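Local coordinates for endo-beta-mannanase (Rhizomucor miehei, PDB 4QP0), which probably hydrolyses internal beta-1,4-mannosidic linkages in mannans, galactomannans and glucomannans, as an extracellular glycoside hydrolase of family 5, at residues 195-207 against 238-251. Numbering follows the deposited sequence.
Sequences TTAWIKEISEYIK and GMDFDAILALSSID
Lys-207 and Asp-251 meet from opposite directions in a salt bridge: Lys-207 NZ donates to Asp-251 OD2 at 2.7 Å, and the oxygen receives it on its syn lone pair. A bend at chi2 (-69°) turns the lysine chain past Ser-249 to its partner. Asp-251 OD2 also accepts from the backbone N of Val-215, which ties the ion pair to barrel strand 214-216. One turn back along helix 192-209, Ser-249 OG, anti to its own backbone N (chi1 -161°), reaches into the helix surface and gives a weak hydrogen bond to Ser-203 OG at 3.0 Å. Ser-203 OG in turn sits close to the carbonyl oxygens of Ile-199 and Lys-200. Beside this pair a water donates to Glu-204 OE2 and weakly accepts from Ser-249 N, while Glu-204 OE2 also pairs with Lys-200 NZ at 3.3 Å.

The middle is apolar. Ile-199 CG2 lies 3.9 Å from Leu-247 CD1 and 3.8 Å from Ile-250 CD1, its side chain crossing both at about a right angle; Leu-247 crosses the Lys-200 chain at a slant, its CD2 3.9 Å from Lys-200 CG. Farther on, Thr-196 packs against Ala-243 CB, and the Thr-196 hydroxyl, OG1, is hydrogen-bonded to Thr-192 O one turn earlier. The contact thus joins a TIM-barrel helix to the segment leading into strand 253-257 through an apolar centre, with the polar grip concentrated toward Asp-251, where the shared carboxylate probably stays ionised.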
ATOM      1  N   THR A 195      -9.317  -6.966 -14.446  1.00 38.18           N
ATOM      2  CA  THR A 195      -8.576  -6.457 -13.297  1.00 37.15           C
ATOM      3  C   THR A 195      -7.980  -7.627 -12.503  1.00 35.34           C
ATOM      4  O   THR A 195      -6.783  -7.655 -12.243  1.00 35.21           O
ATOM      5  CB  THR A 195      -9.475  -5.542 -12.433  1.00 37.91           C
ATOM      6  OG1 THR A 195      -8.706  -4.464 -11.894  1.00 41.74           O
ATOM      7  CG2 THR A 195     -10.164  -6.304 -11.316  1.00 38.17           C
ATOM      8  N   THR A 196      -8.812  -8.614 -12.188  1.00 34.70           N
ATOM      9  CA  THR A 196      -8.417  -9.769 -11.385  1.00 33.75           C
ATOM     10  C   THR A 196      -7.348 -10.626 -12.070  1.00 33.46           C
ATOM     11  O   THR A 196      -6.407 -11.085 -11.412  1.00 34.89           O
ATOM     12  CB  THR A 196      -9.649 -10.619 -11.014  1.00 33.46           C
ATOM     13  OG1 THR A 196     -10.510  -9.842 -10.170  1.00 34.03           O
ATOM     14  CG2 THR A 196      -9.253 -11.907 -10.297  1.00 32.92           C
ATOM     15  N   ALA A 197      -7.485 -10.833 -13.379  1.00 31.53           N
ATOM     16  CA  ALA A 197      -6.503 -11.615 -14.136  1.00 30.25           C
ATOM     17  C   ALA A 197      -5.129 -10.927 -14.194  1.00 28.50           C
ATOM     18  O   ALA A 197      -4.093 -11.578 -14.085  1.00 26.16           O
ATOM     19  CB  ALA A 197      -7.025 -11.926 -15.534  1.00 31.20           C
ATOM     20  N   TRP A 198      -5.128  -9.609 -14.347  1.00 28.91           N
ATOM     21  CA  TRP A 198      -3.893  -8.838 -14.288  1.00 30.13           C
ATOM     22  C   TRP A 198      -3.259  -8.945 -12.931  1.00 31.51           C
ATOM     23  O   TRP A 198      -2.044  -9.076 -12.817  1.00 32.27           O
ATOM     24  CB  TRP A 198      -4.162  -7.382 -14.649  1.00 30.89           C
ATOM     25  CG  TRP A 198      -2.983  -6.469 -14.424  1.00 31.54           C
ATOM     26  CD1 TRP A 198      -1.861  -6.317 -15.229  1.00 31.88           C
ATOM     27  CD2 TRP A 198      -2.773  -5.543 -13.301  1.00 32.91           C
ATOM     28  NE1 TRP A 198      -0.997  -5.393 -14.699  1.00 32.26           N
ATOM     29  CE2 TRP A 198      -1.483  -4.886 -13.548  1.00 33.52           C
ATOM     30  CE3 TRP A 198      -3.497  -5.202 -12.168  1.00 32.96           C
ATOM     31  CZ2 TRP A 198      -0.958  -3.943 -12.675  1.00 32.91           C
ATOM     32  CZ3 TRP A 198      -2.964  -4.241 -11.301  1.00 34.10           C
ATOM     33  CH2 TRP A 198      -1.727  -3.627 -11.551  1.00 34.19           C
ATOM     34  N   ILE A 199      -4.082  -8.917 -11.886  1.00 33.60           N
ATOM     35  CA  ILE A 199      -3.599  -9.079 -10.507  1.00 35.38           C
ATOM     36  C   ILE A 199      -3.006 -10.468 -10.309  1.00 36.24           C
ATOM     37  O   ILE A 199      -2.020 -10.629  -9.590  1.00 37.07           O
ATOM     38  CB  ILE A 199      -4.736  -8.877  -9.481  1.00 35.94           C
ATOM     39  CG1 ILE A 199      -5.265  -7.433  -9.523  1.00 37.34           C
ATOM     40  CG2 ILE A 199      -4.297  -9.293  -8.077  1.00 35.68           C
ATOM     41  CD1 ILE A 199      -4.330  -6.390  -8.941  1.00 39.58           C
ATOM     42  N   LYS A 200      -3.620 -11.460 -10.951  1.00 36.09           N
ATOM     43  CA  LYS A 200      -3.221 -12.857 -10.809  1.00 36.39           C
ATOM     44  C   LYS A 200      -1.787 -13.072 -11.289  1.00 37.74           C
ATOM     45  O   LYS A 200      -0.942 -13.544 -10.517  1.00 38.39           O
ATOM     46  CB  LYS A 200      -4.194 -13.763 -11.571  1.00 36.95           C
ATOM     47  CG  LYS A 200      -3.951 -15.257 -11.417  1.00 36.40           C
ATOM     48  CD  LYS A 200      -5.064 -16.042 -12.090  1.00 37.09           C
ATOM     49  CE  LYS A 200      -4.995 -17.523 -11.757  1.00 37.63           C
ATOM     50  NZ  LYS A 200      -3.945 -18.215 -12.549  1.00 35.62           N
ATOM     51  N   GLU A 201      -1.512 -12.704 -12.545  1.00 36.80           N
ATOM     52  CA  GLU A 201      -0.214 -12.984 -13.160  1.00 36.51           C
ATOM     53  C   GLU A 201       0.933 -12.129 -12.621  1.00 34.50           C
ATOM     54  O   GLU A 201       2.067 -12.600 -12.540  1.00 35.15           O
ATOM     55  CB  GLU A 201      -0.294 -12.897 -14.691  1.00 39.22           C
ATOM     56  CG  GLU A 201      -0.130 -11.501 -15.271  1.00 41.07           C
ATOM     57  CD  GLU A 201       0.117 -11.523 -16.765  1.00 44.39           C
ATOM     58  OE1 GLU A 201      -0.522 -10.717 -17.481  1.00 45.55           O
ATOM     59  OE2 GLU A 201       0.943 -12.346 -17.227  1.00 44.48           O
ATOM     60  N   ILE A 202       0.646 -10.881 -12.262  1.00 33.83           N
ATOM     61  CA  ILE A 202       1.648 -10.017 -11.636  1.00 33.21           C
ATOM     62  C   ILE A 202       2.039 -10.559 -10.262  1.00 32.40           C
ATOM     63  O   ILE A 202       3.223 -10.636  -9.940  1.00 32.78           O
ATOM     64  CB  ILE A 202       1.176  -8.547 -11.534  1.00 34.01           C
ATOM     65  CG1 ILE A 202       1.019  -7.924 -12.935  1.00 33.33           C
ATOM     66  CG2 ILE A 202       2.124  -7.717 -10.676  1.00 32.69           C
ATOM     67  CD1 ILE A 202       2.273  -7.906 -13.784  1.00 33.21           C
ATOM     68  N   SER A 203       1.056 -10.963  -9.466  1.00 32.77           N
ATOM     69  CA  SER A 203       1.362 -11.534  -8.146  1.00 34.46           C
ATOM     70  C   SER A 203       2.069 -12.880  -8.286  1.00 34.40           C
ATOM     71  O   SER A 203       2.964 -13.193  -7.504  1.00 33.76           O
ATOM     72  CB  SER A 203       0.116 -11.639  -7.253  1.00 34.87           C
ATOM     73  OG  SER A 203      -0.868 -12.499  -7.809  1.00 34.49           O
ATOM     74  N   GLU A 204       1.682 -13.664  -9.293  1.00 35.66           N
ATOM     75  CA  GLU A 204       2.402 -14.900  -9.607  1.00 35.77           C
ATOM     76  C   GLU A 204       3.826 -14.608 -10.069  1.00 34.15           C
ATOM     77  O   GLU A 204       4.757 -15.295  -9.659  1.00 35.15           O
ATOM     78  CB  GLU A 204       1.646 -15.769 -10.618  1.00 37.57           C
ATOM     79  CG  GLU A 204       0.553 -16.620  -9.977  1.00 38.95           C
ATOM     80  CD  GLU A 204      -0.413 -17.244 -10.982  1.00 40.76           C
ATOM     81  OE1 GLU A 204      -0.217 -17.083 -12.214  1.00 41.23           O
ATOM     82  OE2 GLU A 204      -1.385 -17.897 -10.530  1.00 39.70           O
ATOM     83  N   TYR A 205       4.000 -13.574 -10.888  1.00 34.09           N
ATOM     84  CA  TYR A 205       5.345 -13.180 -11.315  1.00 33.91           C
ATOM     85  C   TYR A 205       6.225 -12.788 -10.123  1.00 33.19           C
ATOM     86  O   TYR A 205       7.393 -13.178 -10.071  1.00 33.20           O
ATOM     87  CB  TYR A 205       5.310 -12.063 -12.361  1.00 33.95           C
ATOM     88  CG  TYR A 205       6.688 -11.666 -12.860  1.00 35.65           C
ATOM     89  CD1 TYR A 205       7.403 -12.493 -13.737  1.00 36.65           C
ATOM     90  CD2 TYR A 205       7.285 -10.468 -12.451  1.00 35.90           C
ATOM     91  CE1 TYR A 205       8.668 -12.135 -14.189  1.00 36.31           C
ATOM     92  CE2 TYR A 205       8.548 -10.101 -12.895  1.00 35.75           C
ATOM     93  CZ  TYR A 205       9.232 -10.934 -13.766  1.00 35.46           C
ATOM     94  OH  TYR A 205      10.483 -10.572 -14.210  1.00 34.65           O
ATOM     95  N   ILE A 206       5.669 -12.027  -9.179  1.00 32.25           N
ATOM     96  CA  ILE A 206       6.380 -11.718  -7.931  1.00 32.48           C
ATOM     97  C   ILE A 206       6.725 -13.011  -7.187  1.00 33.95           C
ATOM     98  O   ILE A 206       7.868 -13.189  -6.760  1.00 36.94           O
ATOM     99  CB  ILE A 206       5.596 -10.739  -7.015  1.00 32.22           C
ATOM    100  CG1 ILE A 206       5.479  -9.365  -7.678  1.00 31.07           C
ATOM    101  CG2 ILE A 206       6.262 -10.608  -5.643  1.00 31.40           C
ATOM    102  CD1 ILE A 206       4.527  -8.418  -6.977  1.00 32.14           C
ATOM    103  N   LYS A 207       5.764 -13.922  -7.065  1.00 33.31           N
ATOM    104  CA  LYS A 207       6.000 -15.178  -6.350  1.00 34.55           C
ATOM    105  C   LYS A 207       7.100 -16.070  -6.951  1.00 35.66           C
ATOM    106  O   LYS A 207       7.809 -16.758  -6.210  1.00 35.91           O
ATOM    107  CB  LYS A 207       4.697 -15.966  -6.173  1.00 35.31           C
ATOM    108  CG  LYS A 207       3.755 -15.390  -5.121  1.00 36.40           C
ATOM    109  CD  LYS A 207       4.299 -15.531  -3.701  1.00 35.14           C
ATOM    110  CE  LYS A 207       3.261 -15.079  -2.689  1.00 34.13           C
ATOM    111  NZ  LYS A 207       3.594 -15.525  -1.313  1.00 35.53           N
ATOM    112  N   GLY A 238     -14.621  -1.771 -11.052  1.00 34.42           N
ATOM    113  CA  GLY A 238     -13.932  -2.784 -11.843  1.00 35.28           C
ATOM    114  C   GLY A 238     -13.036  -3.675 -10.998  1.00 35.81           C
ATOM    115  O   GLY A 238     -12.204  -4.400 -11.531  1.00 35.49           O
ATOM    116  N   MET A 239     -13.214  -3.618  -9.677  1.00 36.89           N
ATOM    117  CA  MET A 239     -12.410  -4.397  -8.729  1.00 37.70           C
ATOM    118  C   MET A 239     -13.271  -5.399  -7.978  1.00 37.74           C
ATOM    119  O   MET A 239     -14.469  -5.198  -7.811  1.00 40.90           O
ATOM    120  CB  MET A 239     -11.713  -3.477  -7.723  1.00 37.45           C
ATOM    121  CG  MET A 239     -10.698  -2.537  -8.339  1.00 38.30           C
ATOM    122  SD  MET A 239      -9.307  -3.383  -9.111  1.00 40.43           S
ATOM    123  CE  MET A 239      -8.378  -3.901  -7.670  1.00 38.23           C
ATOM    124  N   ASP A 240     -12.645  -6.466  -7.500  1.00 36.61           N
ATOM    125  CA  ASP A 240     -13.377  -7.582  -6.926  1.00 34.83           C
ATOM    126  C   ASP A 240     -12.575  -8.126  -5.767  1.00 33.02           C
ATOM    127  O   ASP A 240     -11.835  -9.100  -5.928  1.00 35.28           O
ATOM    128  CB  ASP A 240     -13.584  -8.662  -7.996  1.00 33.67           C
ATOM    129  CG  ASP A 240     -14.557  -9.755  -7.568  1.00 35.18           C
ATOM    130  OD1 ASP A 240     -14.737 -10.004  -6.351  1.00 35.43           O
ATOM    131  OD2 ASP A 240     -15.135 -10.392  -8.475  1.00 35.70           O
ATOM    132  N   PHE A 241     -12.720  -7.499  -4.603  1.00 30.75           N
ATOM    133  CA  PHE A 241     -11.995  -7.910  -3.398  1.00 29.99           C
ATOM    134  C   PHE A 241     -12.082  -9.408  -3.167  1.00 28.65           C
ATOM    135  O   PHE A 241     -11.075 -10.037  -2.865  1.00 29.42           O
ATOM    136  CB  PHE A 241     -12.516  -7.162  -2.170  1.00 29.77           C
ATOM    137  CG  PHE A 241     -11.749  -7.443  -0.901  1.00 29.51           C
ATOM    138  CD1 PHE A 241     -10.598  -6.727  -0.592  1.00 29.51           C
ATOM    139  CD2 PHE A 241     -12.200  -8.398   0.009  1.00 30.33           C
ATOM    140  CE1 PHE A 241      -9.900  -6.969   0.586  1.00 29.76           C
ATOM    141  CE2 PHE A 241     -11.509  -8.641   1.201  1.00 30.30           C
ATOM    142  CZ  PHE A 241     -10.355  -7.926   1.488  1.00 29.20           C
ATOM    143  N   ASP A 242     -13.278  -9.972  -3.311  1.00 28.62           N
ATOM    144  CA  ASP A 242     -13.483 -11.417  -3.146  1.00 29.54           C
ATOM    145  C   ASP A 242     -12.608 -12.255  -4.083  1.00 29.70           C
ATOM    146  O   ASP A 242     -11.939 -13.198  -3.641  1.00 29.46           O
ATOM    147  CB  ASP A 242     -14.963 -11.787  -3.328  1.00 30.02           C
ATOM    148  CG  ASP A 242     -15.851 -11.225  -2.217  1.00 31.48           C
ATOM    149  OD1 ASP A 242     -15.418 -11.202  -1.039  1.00 30.21           O
ATOM    150  OD2 ASP A 242     -16.988 -10.806  -2.532  1.00 32.55           O
ATOM    151  N   ALA A 243     -12.599 -11.906  -5.368  1.00 29.34           N
ATOM    152  CA  ALA A 243     -11.824 -12.669  -6.339  1.00 30.11           C
ATOM    153  C   ALA A 243     -10.320 -12.504  -6.114  1.00 30.48           C
ATOM    154  O   ALA A 243      -9.540 -13.409  -6.436  1.00 31.96           O
ATOM    155  CB  ALA A 243     -12.210 -12.299  -7.772  1.00 29.43           C
ATOM    156  N   ILE A 244      -9.916 -11.360  -5.560  1.00 29.38           N
ATOM    157  CA  ILE A 244      -8.504 -11.095  -5.273  1.00 28.54           C
ATOM    158  C   ILE A 244      -8.035 -11.951  -4.101  1.00 28.81           C
ATOM    159  O   ILE A 244      -7.065 -12.703  -4.222  1.00 29.29           O
ATOM    160  CB  ILE A 244      -8.243  -9.595  -5.002  1.00 29.18           C
ATOM    161  CG1 ILE A 244      -8.348  -8.787  -6.300  1.00 29.78           C
ATOM    162  CG2 ILE A 244      -6.877  -9.382  -4.363  1.00 28.82           C
ATOM    163  CD1 ILE A 244      -8.620  -7.310  -6.085  1.00 29.56           C
ATOM    164  N   LEU A 245      -8.738 -11.850  -2.975  1.00 28.41           N
ATOM    165  CA  LEU A 245      -8.420 -12.634  -1.788  1.00 28.42           C
ATOM    166  C   LEU A 245      -8.508 -14.159  -2.028  1.00 29.09           C
ATOM    167  O   LEU A 245      -7.920 -14.943  -1.295  1.00 29.61           O
ATOM    168  CB  LEU A 245      -9.336 -12.211  -0.637  1.00 28.37           C
ATOM    169  CG  LEU A 245      -8.850 -12.485   0.784  1.00 29.05           C
ATOM    170  CD1 LEU A 245      -7.561 -11.726   1.051  1.00 27.95           C
ATOM    171  CD2 LEU A 245      -9.918 -12.117   1.811  1.00 29.32           C
ATOM    172  N   ALA A 246      -9.217 -14.577  -3.072  1.00 29.69           N
ATOM    173  CA  ALA A 246      -9.325 -16.000  -3.405  1.00 29.44           C
ATOM    174  C   ALA A 246      -8.117 -16.546  -4.170  1.00 30.50           C
ATOM    175  O   ALA A 246      -7.956 -17.765  -4.281  1.00 31.15           O
ATOM    176  CB  ALA A 246     -10.599 -16.261  -4.181  1.00 29.15           C
ATOM    177  N   LEU A 247      -7.282 -15.653  -4.701  1.00 30.80           N
ATOM    178  CA  LEU A 247      -6.064 -16.048  -5.411  1.00 31.44           C
ATOM    179  C   LEU A 247      -5.019 -16.568  -4.430  1.00 33.02           C
ATOM    180  O   LEU A 247      -4.729 -15.924  -3.411  1.00 32.63           O
ATOM    181  CB  LEU A 247      -5.477 -14.868  -6.198  1.00 31.05           C
ATOM    182  CG  LEU A 247      -6.283 -14.194  -7.311  1.00 30.64           C
ATOM    183  CD1 LEU A 247      -5.557 -12.944  -7.797  1.00 30.22           C
ATOM    184  CD2 LEU A 247      -6.530 -15.156  -8.462  1.00 29.23           C
ATOM    185  N   SER A 248      -4.452 -17.730  -4.745  1.00 34.41           N
ATOM    186  CA  SER A 248      -3.437 -18.365  -3.901  1.00 34.63           C
ATOM    187  C   SER A 248      -2.135 -17.570  -3.937  1.00 34.28           C
ATOM    188  O   SER A 248      -1.276 -17.719  -3.068  1.00 34.35           O
ATOM    189  CB  SER A 248      -3.194 -19.804  -4.356  1.00 36.52           C
ATOM    190  OG  SER A 248      -2.986 -19.847  -5.758  1.00 38.58           O
ATOM    191  N   SER A 249      -2.014 -16.710  -4.942  1.00 33.80           N
ATOM    192  CA  SER A 249      -0.848 -15.859  -5.126  1.00 33.20           C
ATOM    193  C   SER A 249      -0.869 -14.582  -4.269  1.00 31.80           C
ATOM    194  O   SER A 249       0.109 -13.833  -4.246  1.00 30.99           O
ATOM    195  CB  SER A 249      -0.749 -15.480  -6.597  1.00 34.62           C
ATOM    196  OG  SER A 249       0.549 -15.032  -6.907  1.00 38.54           O
ATOM    197  N   ILE A 250      -1.989 -14.338  -3.590  1.00 31.40           N
ATOM    198  CA  ILE A 250      -2.180 -13.169  -2.719  1.00 30.14           C
ATOM    199  C   ILE A 250      -2.250 -13.640  -1.266  1.00 29.70           C
ATOM    200  O   ILE A 250      -3.148 -14.400  -0.897  1.00 29.25           O
ATOM    201  CB  ILE A 250      -3.484 -12.409  -3.078  1.00 29.71           C
ATOM    202  CG1 ILE A 250      -3.517 -12.003  -4.567  1.00 29.47           C
ATOM    203  CG2 ILE A 250      -3.693 -11.214  -2.156  1.00 30.54           C
ATOM    204  CD1 ILE A 250      -2.715 -10.766  -4.927  1.00 29.16           C
ATOM    205  N   ASP A 251      -1.316 -13.184  -0.440  1.00 30.19           N
ATOM    206  CA  ASP A 251      -1.214 -13.673   0.945  1.00 31.20           C
ATOM    207  C   ASP A 251      -2.125 -12.965   1.935  1.00 31.05           C
ATOM    208  O   ASP A 251      -2.628 -13.590   2.867  1.00 30.82           O
ATOM    209  CB  ASP A 251       0.228 -13.598   1.440  1.00 32.02           C
ATOM    210  CG  ASP A 251       1.180 -14.389   0.567  1.00 33.38           C
ATOM    211  OD1 ASP A 251       0.960 -15.611   0.383  1.00 34.73           O
ATOM    212  OD2 ASP A 251       2.147 -13.784   0.068  1.00 32.07           O
TER
HETATM  213  O   HOH W   1      -2.933 -16.956  -8.080  1.00 44.44           O